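Long-range contacts in iron-chelator utilization protein (Thermobifida fusca TM51, PDB 4YHB), which probably serves as an FAD-dependent oxidoreductase in siderophore utilization, releasing iron from ferric siderophores by reducing it: residues D48-H53 with L152-R157; R87-R92 with I103-H108. All coordinates share one frame; numbering follows the deposited sequence.

Contact 1 (D48-H53 with L152-R157); sequences DNFADH and LPAAAR. With ZN (zinc ion), chain D; FAD (flavin-adenine dinucleotide), chain C.
Ala-154 and Phe-50 meet where the start of helix 152-161 comes up against a type I turn running from Asn-49 to Asp-52. Just before it in the helix, Pro-153 touches the flavin, its CG 3.6 Å from O4 of FAD. The methyl CB of Ala-154 lies 3.7 Å from the carbonyl O of Phe-50, a buried oxygen with no polar partner in the model. Phe-50 CG stands between its own backbone N and carbonyl carbon (chi1 76°), which turns the rim of the ring to the helix: CD1 of Phe-50 is 3.3 Å from the O of Ala-154, near the ring plane. The contact joins the two domains of a ferredoxin-reductase-like flavoenzyme, the FAD-binding barrel and the domain with a parallel sheet. On the barrel side the turn leads into His-53, whose ring has the flavin methyl C7M over one face and whose NE2 binds zinc at 2.2 Å, together with His-265 and His-266. Arg-157 reaches furthest, an extended chain whose CD is 3.7 Å from CA of Phe-50. Its guanidinium lies flat over the O of Asn-49 (CZ to O 3.3 Å), so the N-H groups point past that oxygen. They serve others: NH1 bonds Val-91 O and Ser-47 OG, NE pairs with Glu-161, and NH2 donates to a water, 3.0 Å away, that donates in turn to Asp-48 O.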
ATOM      1  N   ASP A  48     -12.718   4.726  -0.143  1.00 25.04           N
ATOM      2  CA  ASP A  48     -13.351   4.823   1.168  1.00 27.80           C
ATOM      3  C   ASP A  48     -12.506   4.265   2.317  1.00 25.63           C
ATOM      4  O   ASP A  48     -12.749   4.590   3.478  1.00 27.33           O
ATOM      5  CB  ASP A  48     -14.708   4.113   1.144  1.00 27.76           C
ATOM      6  CG  ASP A  48     -15.720   4.840   0.287  1.00 32.10           C
ATOM      7  OD1 ASP A  48     -16.181   5.915   0.714  1.00 31.62           O
ATOM      8  OD2 ASP A  48     -16.038   4.351  -0.818  1.00 31.87           O
ATOM      9  N   ASN A  49     -11.520   3.431   2.010  1.00 22.71           N
ATOM     10  CA  ASN A  49     -10.790   2.751   3.084  1.00 23.02           C
ATOM     11  C   ASN A  49      -9.274   2.683   2.880  1.00 23.58           C
ATOM     12  O   ASN A  49      -8.783   2.879   1.769  1.00 20.95           O
ATOM     13  CB  ASN A  49     -11.365   1.349   3.278  1.00 23.85           C
ATOM     14  CG  ASN A  49     -12.758   1.385   3.884  1.00 31.01           C
ATOM     15  OD1 ASN A  49     -12.912   1.602   5.094  1.00 30.49           O
ATOM     16  ND2 ASN A  49     -13.779   1.202   3.048  1.00 26.30           N
ATOM     17  N   PHE A  50      -8.555   2.382   3.964  1.00 25.00           N
ATOM     18  CA  PHE A  50      -7.113   2.613   4.040  1.00 22.52           C
ATOM     19  C   PHE A  50      -6.275   1.757   3.099  1.00 22.27           C
ATOM     20  O   PHE A  50      -5.210   2.189   2.661  1.00 20.28           O
ATOM     21  CB  PHE A  50      -6.615   2.404   5.479  1.00 23.26           C
ATOM     22  CG  PHE A  50      -6.507   0.958   5.884  1.00 26.63           C
ATOM     23  CD1 PHE A  50      -5.284   0.301   5.834  1.00 27.91           C
ATOM     24  CD2 PHE A  50      -7.622   0.260   6.323  1.00 27.30           C
ATOM     25  CE1 PHE A  50      -5.179  -1.026   6.208  1.00 27.79           C
ATOM     26  CE2 PHE A  50      -7.527  -1.060   6.697  1.00 31.05           C
ATOM     27  CZ  PHE A  50      -6.305  -1.711   6.643  1.00 30.72           C
ATOM     28  N   ALA A  51      -6.721   0.546   2.793  1.00 19.76           N
ATOM     29  CA  ALA A  51      -5.915  -0.315   1.937  1.00 22.97           C
ATOM     30  C   ALA A  51      -6.362  -0.295   0.475  1.00 21.96           C
ATOM     31  O   ALA A  51      -5.899  -1.121  -0.320  1.00 20.39           O
ATOM     32  CB  ALA A  51      -5.920  -1.743   2.467  1.00 23.13           C
ATOM     33  N   ASP A  52      -7.248   0.638   0.120  1.00 20.77           N
ATOM     34  CA  ASP A  52      -7.663   0.804  -1.278  1.00 20.71           C
ATOM     35  C   ASP A  52      -6.437   0.938  -2.176  1.00 21.77           C
ATOM     36  O   ASP A  52      -5.469   1.608  -1.820  1.00 19.42           O
ATOM     37  CB  ASP A  52      -8.548   2.034  -1.465  1.00 21.84           C
ATOM     38  CG  ASP A  52      -9.932   1.875  -0.862  1.00 21.94           C
ATOM     39  OD1 ASP A  52     -10.281   0.762  -0.401  1.00 23.04           O
ATOM     40  OD2 ASP A  52     -10.677   2.879  -0.881  1.00 24.18           O
ATOM     41  N   HIS A  53      -6.464   0.296  -3.336  1.00 21.64           N
ATOM     42  CA  HIS A  53      -5.310   0.364  -4.232  1.00 19.12           C
ATOM     43  C   HIS A  53      -5.725   0.349  -5.693  1.00 22.93           C
ATOM     44  O   HIS A  53      -6.755  -0.213  -6.070  1.00 19.08           O
ATOM     45  CB  HIS A  53      -4.337  -0.791  -3.956  1.00 18.61           C
ATOM     46  CG  HIS A  53      -4.989  -2.138  -3.965  1.00 20.16           C
ATOM     47  ND1 HIS A  53      -5.709  -2.618  -2.891  1.00 20.48           N
ATOM     48  CD2 HIS A  53      -5.040  -3.102  -4.915  1.00 18.69           C
ATOM     49  CE1 HIS A  53      -6.167  -3.825  -3.176  1.00 22.73           C
ATOM     50  NE2 HIS A  53      -5.784  -4.135  -4.401  1.00 23.39           N
ATOM     51  N   LEU A 152       3.684   0.468   4.092  1.00 15.55           N
ATOM     52  CA  LEU A 152       3.644   1.655   4.948  1.00 16.43           C
ATOM     53  C   LEU A 152       2.598   2.688   4.506  1.00 18.76           C
ATOM     54  O   LEU A 152       1.946   3.293   5.364  1.00 17.93           O
ATOM     55  CB  LEU A 152       5.041   2.305   5.029  1.00 17.52           C
ATOM     56  CG  LEU A 152       5.180   3.601   5.838  1.00 21.55           C
ATOM     57  CD1 LEU A 152       4.612   3.442   7.254  1.00 23.58           C
ATOM     58  CD2 LEU A 152       6.642   4.067   5.897  1.00 23.05           C
ATOM     59  N   PRO A 153       2.420   2.901   3.184  1.00 18.74           N
ATOM     60  CA  PRO A 153       1.371   3.867   2.805  1.00 17.64           C
ATOM     61  C   PRO A 153      -0.016   3.530   3.341  1.00 18.91           C
ATOM     62  O   PRO A 153      -0.702   4.421   3.866  1.00 17.59           O
ATOM     63  CB  PRO A 153       1.380   3.809   1.272  1.00 19.57           C
ATOM     64  CG  PRO A 153       2.823   3.482   0.941  1.00 19.87           C
ATOM     65  CD  PRO A 153       3.237   2.501   2.017  1.00 18.27           C
ATOM     66  N   ALA A 154      -0.432   2.273   3.192  1.00 17.03           N
ATOM     67  CA  ALA A 154      -1.722   1.844   3.703  1.00 18.16           C
ATOM     68  C   ALA A 154      -1.758   1.945   5.229  1.00 19.65           C
ATOM     69  O   ALA A 154      -2.725   2.453   5.782  1.00 20.27           O
ATOM     70  CB  ALA A 154      -2.032   0.417   3.253  1.00 18.94           C
ATOM     71  N   ALA A 155      -0.713   1.459   5.902  1.00 19.45           N
ATOM     72  CA  ALA A 155      -0.657   1.530   7.369  1.00 23.70           C
ATOM     73  C   ALA A 155      -0.710   2.972   7.879  1.00 22.65           C
ATOM     74  O   ALA A 155      -1.426   3.271   8.840  1.00 22.04           O
ATOM     75  CB  ALA A 155       0.605   0.827   7.901  1.00 20.90           C
ATOM     76  N   ALA A 156       0.036   3.863   7.229  1.00 20.16           N
ATOM     77  CA  ALA A 156       0.068   5.264   7.634  1.00 20.77           C
ATOM     78  C   ALA A 156      -1.287   5.929   7.395  1.00 24.04           C
ATOM     79  O   ALA A 156      -1.749   6.729   8.221  1.00 20.95           O
ATOM     80  CB  ALA A 156       1.170   6.015   6.894  1.00 23.25           C
ATOM     81  N   ARG A 157      -1.930   5.590   6.276  1.00 21.43           N
ATOM     82  CA  ARG A 157      -3.259   6.127   5.997  1.00 19.37           C
ATOM     83  C   ARG A 157      -4.241   5.685   7.073  1.00 21.14           C
ATOM     84  O   ARG A 157      -5.052   6.476   7.537  1.00 25.47           O
ATOM     85  CB  ARG A 157      -3.772   5.690   4.621  1.00 18.14           C
ATOM     86  CG  ARG A 157      -5.212   6.135   4.388  1.00 21.70           C
ATOM     87  CD  ARG A 157      -5.683   5.907   2.966  1.00 21.07           C
ATOM     88  NE  ARG A 157      -7.119   6.186   2.843  1.00 24.61           N
ATOM     89  CZ  ARG A 157      -7.822   6.014   1.729  1.00 28.13           C
ATOM     90  NH1 ARG A 157      -7.213   5.575   0.635  1.00 20.91           N
ATOM     91  NH2 ARG A 157      -9.132   6.283   1.705  1.00 24.12           N
TER
HETATM   92 ZN    ZN D 302      -6.255  -6.140  -5.103  0.85 22.98          ZN
HETATM   93  PA  FAD C 301       8.563  -5.647 -10.186  1.00 21.82           P
HETATM   94  O1A FAD C 301       8.726  -5.743 -11.709  1.00 20.87           O
HETATM   95  O2A FAD C 301       7.140  -6.137  -9.720  1.00 17.84           O
HETATM   96  O5B FAD C 301       9.601  -6.679  -9.513  1.00 21.56           O
HETATM   97  C5B FAD C 301      10.898  -6.775  -9.981  1.00 21.87           C
HETATM   98  C4B FAD C 301      11.814  -7.269  -8.845  1.00 22.20           C
HETATM   99  O4B FAD C 301      11.955  -6.313  -7.829  1.00 23.45           O
HETATM  100  C3B FAD C 301      11.323  -8.495  -8.201  1.00 23.19           C
HETATM  101  O3B FAD C 301      12.445  -9.273  -7.936  1.00 26.54           O
HETATM  102  C2B FAD C 301      10.724  -8.046  -6.990  1.00 20.03           C
HETATM  103  O2B FAD C 301      10.820  -8.971  -5.913  1.00 22.20           O
HETATM  104  C1B FAD C 301      11.513  -6.858  -6.631  1.00 21.50           C
HETATM  105  N9A FAD C 301      10.790  -5.826  -5.901  1.00 20.62           N
HETATM  106  C8A FAD C 301       9.519  -5.420  -6.113  1.00 21.27           C
HETATM  107  N7A FAD C 301       9.232  -4.438  -5.247  1.00 21.62           N
HETATM  108  C5A FAD C 301      10.341  -4.192  -4.511  1.00 18.92           C
HETATM  109  C6A FAD C 301      10.646  -3.304  -3.479  1.00 22.14           C
HETATM  110  N6A FAD C 301       9.665  -2.383  -3.025  1.00 17.97           N
HETATM  111  N1A FAD C 301      11.873  -3.320  -2.931  1.00 21.45           N
HETATM  112  C2A FAD C 301      12.813  -4.188  -3.364  1.00 21.59           C
HETATM  113  N3A FAD C 301      12.554  -5.051  -4.350  1.00 22.61           N
HETATM  114  C4A FAD C 301      11.328  -5.078  -4.921  1.00 21.02           C
HETATM  115  N1  FAD C 301       4.448  -0.465  -3.303  1.00 15.73           N
HETATM  116  C2  FAD C 301       4.754   0.811  -3.064  1.00 17.67           C
HETATM  117  O2  FAD C 301       5.898   1.204  -3.231  1.00 15.75           O
HETATM  118  N3  FAD C 301       3.757   1.649  -2.642  1.00 16.35           N
HETATM  119  C4  FAD C 301       2.490   1.220  -2.463  1.00 16.61           C
HETATM  120  O4  FAD C 301       1.643   2.021  -2.092  1.00 16.97           O
HETATM  121  C4X FAD C 301       2.145  -0.112  -2.695  1.00 16.94           C
HETATM  122  N5  FAD C 301       0.866  -0.610  -2.522  1.00 19.03           N
HETATM  123  C5X FAD C 301       0.604  -1.911  -2.787  1.00 17.54           C
HETATM  124  C6  FAD C 301      -0.689  -2.417  -2.622  1.00 19.70           C
HETATM  125  C7  FAD C 301      -0.945  -3.615  -2.863  1.00 18.41           C
HETATM  126  C7M FAD C 301      -2.406  -4.052  -2.642  1.00 17.84           C
HETATM  127  C8  FAD C 301      -0.154  -4.482  -3.269  1.00 16.34           C
HETATM  128  C8M FAD C 301      -0.510  -5.918  -3.530  1.00 20.12           C
HETATM  129  C9  FAD C 301       1.157  -4.153  -3.484  1.00 17.20           C
HETATM  130  C9A FAD C 301       1.731  -2.754  -3.261  1.00 15.71           C
HETATM  131  N10 FAD C 301       2.949  -2.257  -3.406  1.00 18.08           N
HETATM  132  C10 FAD C 301       3.193  -0.956  -3.134  1.00 16.31           C
HETATM  133  C1' FAD C 301       4.048  -3.138  -3.858  1.00 15.48           C
HETATM  134  C2' FAD C 301       4.296  -3.052  -5.332  1.00 16.98           C
HETATM  135  O2' FAD C 301       3.170  -3.446  -6.011  1.00 17.67           O
HETATM  136  C3' FAD C 301       5.522  -3.971  -5.671  1.00 19.30           C
HETATM  137  O3' FAD C 301       6.587  -3.540  -4.884  1.00 16.51           O
HETATM  138  C4' FAD C 301       5.859  -4.082  -7.134  1.00 20.18           C
HETATM  139  O4' FAD C 301       6.577  -5.220  -7.359  1.00 19.00           O
HETATM  140  C5' FAD C 301       6.702  -2.908  -7.658  1.00 18.16           C
HETATM  141  O5' FAD C 301       6.719  -2.824  -9.063  1.00 19.43           O
HETATM  142  P   FAD C 301       8.139  -2.909  -9.752  1.00 19.29           P
HETATM  143  O1P FAD C 301       7.774  -2.847 -11.252  1.00 20.74           O
HETATM  144  O2P FAD C 301       8.991  -1.842  -9.013  1.00 19.95           O
HETATM  145  O3P FAD C 301       9.070  -4.186  -9.767  1.00 22.02           O
HETATM  146  O   HOH W   1     -10.517   6.122   4.344  1.00 37.34           O
HETATM  147  O   HOH W   2      -7.747  -6.351  -3.528  1.00 28.46           O
HETATM  148  O   HOH W   3      -7.889  -5.249  -6.411  1.00 21.44           O
HETATM  149  O   HOH W   4      -4.908  -5.820  -6.785  1.00 22.08           O

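Contact 2 (R87-R92 with I103-H108); sequences RDYTVR and IDFVVH. With FAD (flavin-adenine dinucleotide), chain C.
Tyr-89, Thr-90 and Arg-92 reach Ile-103, Asp-104 and Phe-105 across a splayed hairpin that also lines the FAD pocket. At its start Arg-87 spans the two phosphates: NE donates to O1P of FAD at 2.7 Å, and NH2 to O1A at 3.0 Å on the other phosphorus. A leucine here would probably leave both phosphates without this charged partner and the pyrophosphate freer to shift. Asp-88 accepts a bond from the ribityl O2' at its backbone O. Tyr-89 points across to strand 103-106. Its CB rests on CG2 of Ile-103 (3.7 Å), and Phe-105 leans over one ring face with the planes 43° apart, CD2 lying 3.5 Å from CE2 of Tyr-89; a water links Tyr-89 OH to Val-106 O. At Thr-90 both strands grip the flavin pyrimidine edge: N of Thr-90 donates to O4 at 3.0 Å, O of Asp-104 accepts a hydrogen bond from N3 of FAD at 2.9 Å, and N of Val-106 donates to O2. A bend at chi2 (59°) lays CG and CD of Arg-92 against the Asp-104 carboxylate. The salt bridge is long, NE to OD2 of Asp-104 3.5 Å with the guanidinium and carboxylate planes 71° apart, and a water bridges the same atoms. Arg-92 NH2 has a second partner in Glu-160, and Asp-104 OD1 one in Arg-34. In the closed barrel strand 86-95 has 53-57 as its other neighbour, and strand 100-106 has 32-38, while Phe-105 meets Trp-116 of helix 112-118 and Arg-92 packs on helix 152-161.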
ATOM      1  N   ARG A  87       1.142  -2.396 -12.088  1.00 17.15           N
ATOM      2  CA  ARG A  87       1.566  -2.753 -10.733  1.00 17.12           C
ATOM      3  C   ARG A  87       0.585  -2.162  -9.733  1.00 20.54           C
ATOM      4  O   ARG A  87       0.023  -1.091  -9.978  1.00 19.65           O
ATOM      5  CB  ARG A  87       2.980  -2.221 -10.419  1.00 18.53           C
ATOM      6  CG  ARG A  87       4.077  -2.560 -11.431  1.00 18.01           C
ATOM      7  CD  ARG A  87       4.472  -4.009 -11.336  1.00 17.43           C
ATOM      8  NE  ARG A  87       5.664  -4.330 -12.118  1.00 20.07           N
ATOM      9  CZ  ARG A  87       5.648  -4.937 -13.303  1.00 21.59           C
ATOM     10  NH1 ARG A  87       4.495  -5.272 -13.866  1.00 18.37           N
ATOM     11  NH2 ARG A  87       6.791  -5.217 -13.920  1.00 22.44           N
ATOM     12  N   ASP A  88       0.404  -2.844  -8.600  1.00 19.85           N
ATOM     13  CA  ASP A  88      -0.481  -2.385  -7.528  1.00 17.64           C
ATOM     14  C   ASP A  88       0.183  -1.315  -6.671  1.00 17.94           C
ATOM     15  O   ASP A  88       1.296  -1.525  -6.186  1.00 14.57           O
ATOM     16  CB  ASP A  88      -0.857  -3.544  -6.603  1.00 18.19           C
ATOM     17  CG  ASP A  88      -1.925  -4.433  -7.177  1.00 22.38           C
ATOM     18  OD1 ASP A  88      -2.198  -4.354  -8.393  1.00 26.79           O
ATOM     19  OD2 ASP A  88      -2.483  -5.237  -6.405  1.00 28.29           O
ATOM     20  N   TYR A  89      -0.513  -0.203  -6.453  1.00 14.15           N
ATOM     21  CA  TYR A  89      -0.065   0.833  -5.526  1.00 17.88           C
ATOM     22  C   TYR A  89      -1.255   1.322  -4.705  1.00 19.35           C
ATOM     23  O   TYR A  89      -2.385   1.414  -5.196  1.00 15.64           O
ATOM     24  CB  TYR A  89       0.598   2.018  -6.269  1.00 15.76           C
ATOM     25  CG  TYR A  89       2.004   1.715  -6.733  1.00 18.03           C
ATOM     26  CD1 TYR A  89       2.236   1.184  -7.992  1.00 16.65           C
ATOM     27  CD2 TYR A  89       3.101   1.920  -5.885  1.00 18.60           C
ATOM     28  CE1 TYR A  89       3.513   0.882  -8.420  1.00 18.06           C
ATOM     29  CE2 TYR A  89       4.402   1.615  -6.302  1.00 18.24           C
ATOM     30  CZ  TYR A  89       4.593   1.092  -7.577  1.00 18.61           C
ATOM     31  OH  TYR A  89       5.850   0.776  -8.031  1.00 16.61           O
ATOM     32  N   THR A  90      -0.985   1.661  -3.453  1.00 19.09           N
ATOM     33  CA  THR A  90      -2.015   2.128  -2.537  1.00 17.60           C
ATOM     34  C   THR A  90      -2.479   3.556  -2.834  1.00 16.35           C
ATOM     35  O   THR A  90      -1.687   4.408  -3.243  1.00 17.44           O
ATOM     36  CB  THR A  90      -1.504   2.054  -1.083  1.00 16.66           C
ATOM     37  OG1 THR A  90      -1.177   0.691  -0.773  1.00 19.10           O
ATOM     38  CG2 THR A  90      -2.555   2.579  -0.082  1.00 17.10           C
ATOM     39  N   VAL A  91      -3.776   3.803  -2.635  1.00 16.34           N
ATOM     40  CA  VAL A  91      -4.288   5.162  -2.548  1.00 17.12           C
ATOM     41  C   VAL A  91      -3.844   5.748  -1.215  1.00 17.65           C
ATOM     42  O   VAL A  91      -4.493   5.526  -0.198  1.00 18.52           O
ATOM     43  CB  VAL A  91      -5.835   5.198  -2.666  1.00 19.52           C
ATOM     44  CG1 VAL A  91      -6.352   6.640  -2.542  1.00 19.29           C
ATOM     45  CG2 VAL A  91      -6.261   4.582  -3.975  1.00 16.55           C
ATOM     46  N   ARG A  92      -2.719   6.459  -1.212  1.00 17.75           N
ATOM     47  CA  ARG A  92      -2.201   7.061   0.017  1.00 17.57           C
ATOM     48  C   ARG A  92      -3.153   8.125   0.552  1.00 18.48           C
ATOM     49  O   ARG A  92      -3.396   8.198   1.747  1.00 19.45           O
ATOM     50  CB  ARG A  92      -0.815   7.673  -0.217  1.00 18.57           C
ATOM     51  CG  ARG A  92      -0.185   8.309   1.040  1.00 17.95           C
ATOM     52  CD  ARG A  92      -0.011   7.302   2.179  1.00 22.69           C
ATOM     53  NE  ARG A  92       0.463   7.955   3.407  1.00 21.74           N
ATOM     54  CZ  ARG A  92      -0.335   8.617   4.239  1.00 23.33           C
ATOM     55  NH1 ARG A  92      -1.625   8.729   3.963  1.00 19.38           N
ATOM     56  NH2 ARG A  92       0.156   9.188   5.326  1.00 23.34           N
ATOM     57  N   ILE A 103      -0.074   9.023  -4.328  1.00 16.61           N
ATOM     58  CA  ILE A 103       0.541   7.703  -4.278  1.00 17.44           C
ATOM     59  C   ILE A 103       1.952   7.801  -3.721  1.00 18.35           C
ATOM     60  O   ILE A 103       2.752   8.627  -4.187  1.00 17.75           O
ATOM     61  CB  ILE A 103       0.643   7.052  -5.669  1.00 18.02           C
ATOM     62  CG1 ILE A 103      -0.681   7.143  -6.435  1.00 22.91           C
ATOM     63  CG2 ILE A 103       1.196   5.609  -5.549  1.00 18.46           C
ATOM     64  CD1 ILE A 103      -1.662   6.078  -6.130  1.00 20.68           C
ATOM     65  N   ASP A 104       2.260   6.949  -2.744  1.00 16.77           N
ATOM     66  CA  ASP A 104       3.621   6.836  -2.222  1.00 17.43           C
ATOM     67  C   ASP A 104       4.365   5.668  -2.877  1.00 17.67           C
ATOM     68  O   ASP A 104       3.955   4.509  -2.731  1.00 19.36           O
ATOM     69  CB  ASP A 104       3.588   6.637  -0.697  1.00 19.60           C
ATOM     70  CG  ASP A 104       3.328   7.920   0.056  1.00 23.02           C
ATOM     71  OD1 ASP A 104       3.145   8.956  -0.600  1.00 22.61           O
ATOM     72  OD2 ASP A 104       3.313   7.898   1.310  1.00 25.66           O
ATOM     73  N   PHE A 105       5.459   5.965  -3.577  1.00 17.34           N
ATOM     74  CA  PHE A 105       6.257   4.948  -4.268  1.00 16.02           C
ATOM     75  C   PHE A 105       7.542   4.631  -3.508  1.00 17.55           C
ATOM     76  O   PHE A 105       8.294   5.549  -3.164  1.00 17.75           O
ATOM     77  CB  PHE A 105       6.693   5.407  -5.663  1.00 17.51           C
ATOM     78  CG  PHE A 105       5.582   5.604  -6.645  1.00 18.11           C
ATOM     79  CD1 PHE A 105       4.797   6.739  -6.605  1.00 17.49           C
ATOM     80  CD2 PHE A 105       5.387   4.685  -7.671  1.00 20.64           C
ATOM     81  CE1 PHE A 105       3.781   6.937  -7.555  1.00 20.06           C
ATOM     82  CE2 PHE A 105       4.377   4.868  -8.618  1.00 22.19           C
ATOM     83  CZ  PHE A 105       3.575   5.995  -8.560  1.00 19.52           C
ATOM     84  N   VAL A 106       7.834   3.349  -3.310  1.00 16.65           N
ATOM     85  CA  VAL A 106       9.191   2.979  -2.907  1.00 17.15           C
ATOM     86  C   VAL A 106      10.106   3.200  -4.100  1.00 18.68           C
ATOM     87  O   VAL A 106       9.802   2.768  -5.210  1.00 18.05           O
ATOM     88  CB  VAL A 106       9.319   1.518  -2.454  1.00 20.03           C
ATOM     89  CG1 VAL A 106      10.822   1.167  -2.209  1.00 17.09           C
ATOM     90  CG2 VAL A 106       8.505   1.270  -1.202  1.00 20.73           C
ATOM     91  N   VAL A 107      11.219   3.889  -3.881  1.00 18.21           N
ATOM     92  CA  VAL A 107      12.186   4.088  -4.952  1.00 17.75           C
ATOM     93  C   VAL A 107      13.217   2.983  -4.819  1.00 22.48           C
ATOM     94  O   VAL A 107      13.899   2.911  -3.807  1.00 19.82           O
ATOM     95  CB  VAL A 107      12.841   5.486  -4.869  1.00 25.22           C
ATOM     96  CG1 VAL A 107      13.786   5.722  -6.041  1.00 25.20           C
ATOM     97  CG2 VAL A 107      11.759   6.568  -4.803  1.00 22.00           C
ATOM     98  N   HIS A 108      13.271   2.091  -5.806  1.00 23.64           N
ATOM     99  CA  HIS A 108      14.234   0.992  -5.831  1.00 23.26           C
ATOM    100  C   HIS A 108      14.600   0.716  -7.295  1.00 27.22           C
ATOM    101  O   HIS A 108      13.922   1.193  -8.214  1.00 26.29           O
ATOM    102  CB  HIS A 108      13.662  -0.272  -5.160  1.00 21.50           C
ATOM    103  CG  HIS A 108      12.520  -0.884  -5.916  1.00 23.02           C
ATOM    104  ND1 HIS A 108      12.681  -1.945  -6.780  1.00 21.60           N
ATOM    105  CD2 HIS A 108      11.204  -0.554  -5.968  1.00 18.71           C
ATOM    106  CE1 HIS A 108      11.512  -2.254  -7.323  1.00 25.26           C
ATOM    107  NE2 HIS A 108      10.599  -1.423  -6.850  1.00 20.59           N
TER
HETATM  108  PA  FAD C 301       8.563  -5.647 -10.186  1.00 21.82           P
HETATM  109  O1A FAD C 301       8.726  -5.743 -11.709  1.00 20.87           O
HETATM  110  O2A FAD C 301       7.140  -6.137  -9.720  1.00 17.84           O
HETATM  111  O5B FAD C 301       9.601  -6.679  -9.513  1.00 21.56           O
HETATM  112  C5B FAD C 301      10.898  -6.775  -9.981  1.00 21.87           C
HETATM  113  C4B FAD C 301      11.814  -7.269  -8.845  1.00 22.20           C
HETATM  114  O4B FAD C 301      11.955  -6.313  -7.829  1.00 23.45           O
HETATM  115  C3B FAD C 301      11.323  -8.495  -8.201  1.00 23.19           C
HETATM  116  O3B FAD C 301      12.445  -9.273  -7.936  1.00 26.54           O
HETATM  117  C2B FAD C 301      10.724  -8.046  -6.990  1.00 20.03           C
HETATM  118  O2B FAD C 301      10.820  -8.971  -5.913  1.00 22.20           O
HETATM  119  C1B FAD C 301      11.513  -6.858  -6.631  1.00 21.50           C
HETATM  120  N9A FAD C 301      10.790  -5.826  -5.901  1.00 20.62           N
HETATM  121  C8A FAD C 301       9.519  -5.420  -6.113  1.00 21.27           C
HETATM  122  N7A FAD C 301       9.232  -4.438  -5.247  1.00 21.62           N
HETATM  123  C5A FAD C 301      10.341  -4.192  -4.511  1.00 18.92           C
HETATM  124  C6A FAD C 301      10.646  -3.304  -3.479  1.00 22.14           C
HETATM  125  N6A FAD C 301       9.665  -2.383  -3.025  1.00 17.97           N
HETATM  126  N1A FAD C 301      11.873  -3.320  -2.931  1.00 21.45           N
HETATM  127  C2A FAD C 301      12.813  -4.188  -3.364  1.00 21.59           C
HETATM  128  N3A FAD C 301      12.554  -5.051  -4.350  1.00 22.61           N
HETATM  129  C4A FAD C 301      11.328  -5.078  -4.921  1.00 21.02           C
HETATM  130  N1  FAD C 301       4.448  -0.465  -3.303  1.00 15.73           N
HETATM  131  C2  FAD C 301       4.754   0.811  -3.064  1.00 17.67           C
HETATM  132  O2  FAD C 301       5.898   1.204  -3.231  1.00 15.75           O
HETATM  133  N3  FAD C 301       3.757   1.649  -2.642  1.00 16.35           N
HETATM  134  C4  FAD C 301       2.490   1.220  -2.463  1.00 16.61           C
HETATM  135  O4  FAD C 301       1.643   2.021  -2.092  1.00 16.97           O
HETATM  136  C4X FAD C 301       2.145  -0.112  -2.695  1.00 16.94           C
HETATM  137  N5  FAD C 301       0.866  -0.610  -2.522  1.00 19.03           N
HETATM  138  C5X FAD C 301       0.604  -1.911  -2.787  1.00 17.54           C
HETATM  139  C6  FAD C 301      -0.689  -2.417  -2.622  1.00 19.70           C
HETATM  140  C7  FAD C 301      -0.945  -3.615  -2.863  1.00 18.41           C
HETATM  141  C7M FAD C 301      -2.406  -4.052  -2.642  1.00 17.84           C
HETATM  142  C8  FAD C 301      -0.154  -4.482  -3.269  1.00 16.34           C
HETATM  143  C8M FAD C 301      -0.510  -5.918  -3.530  1.00 20.12           C
HETATM  144  C9  FAD C 301       1.157  -4.153  -3.484  1.00 17.20           C
HETATM  145  C9A FAD C 301       1.731  -2.754  -3.261  1.00 15.71           C
HETATM  146  N10 FAD C 301       2.949  -2.257  -3.406  1.00 18.08           N
HETATM  147  C10 FAD C 301       3.193  -0.956  -3.134  1.00 16.31           C
HETATM  148  C1' FAD C 301       4.048  -3.138  -3.858  1.00 15.48           C
HETATM  149  C2' FAD C 301       4.296  -3.052  -5.332  1.00 16.98           C
HETATM  150  O2' FAD C 301       3.170  -3.446  -6.011  1.00 17.67           O
HETATM  151  C3' FAD C 301       5.522  -3.971  -5.671  1.00 19.30           C
HETATM  152  O3' FAD C 301       6.587  -3.540  -4.884  1.00 16.51           O
HETATM  153  C4' FAD C 301       5.859  -4.082  -7.134  1.00 20.18           C
HETATM  154  O4' FAD C 301       6.577  -5.220  -7.359  1.00 19.00           O
HETATM  155  C5' FAD C 301       6.702  -2.908  -7.658  1.00 18.16           C
HETATM  156  O5' FAD C 301       6.719  -2.824  -9.063  1.00 19.43           O
HETATM  157  P   FAD C 301       8.139  -2.909  -9.752  1.00 19.29           P
HETATM  158  O1P FAD C 301       7.774  -2.847 -11.252  1.00 20.74           O
HETATM  159  O2P FAD C 301       8.991  -1.842  -9.013  1.00 19.95           O
HETATM  160  O3P FAD C 301       9.070  -4.186  -9.767  1.00 22.02           O
HETATM  161  O   HOH W   5       7.978   0.884  -6.337  1.00 21.62           O
HETATM  162  O   HOH W   6       0.780   4.738  -1.901  1.00 13.61           O
HETATM  163  O   HOH W   7       3.159   6.946   4.327  1.00 28.75           O

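The centres of the two contacts lie about 11 Å apart, and both touch FAD. Contact 2 falls within the chain span that contact 1 closes: 48-53 comes first, then the hairpin strands 86-95 and 100-106, and only later helix 152-161. Contact 2 belongs to the barrel alone, whereas contact 1 ties the barrel to the parallel-sheet domain. They meet directly at Val-91, whose N lies 2.9 Å from Asp-52 O, where the loop turns into strand 53-57, the neighbour of strand 86-95. Arg-157 NH1 of contact 1 lies 2.8 Å from O of Val-91, so a hairpin residue takes part in the domain interface, and the isoalloxazine lies where the two domains come together.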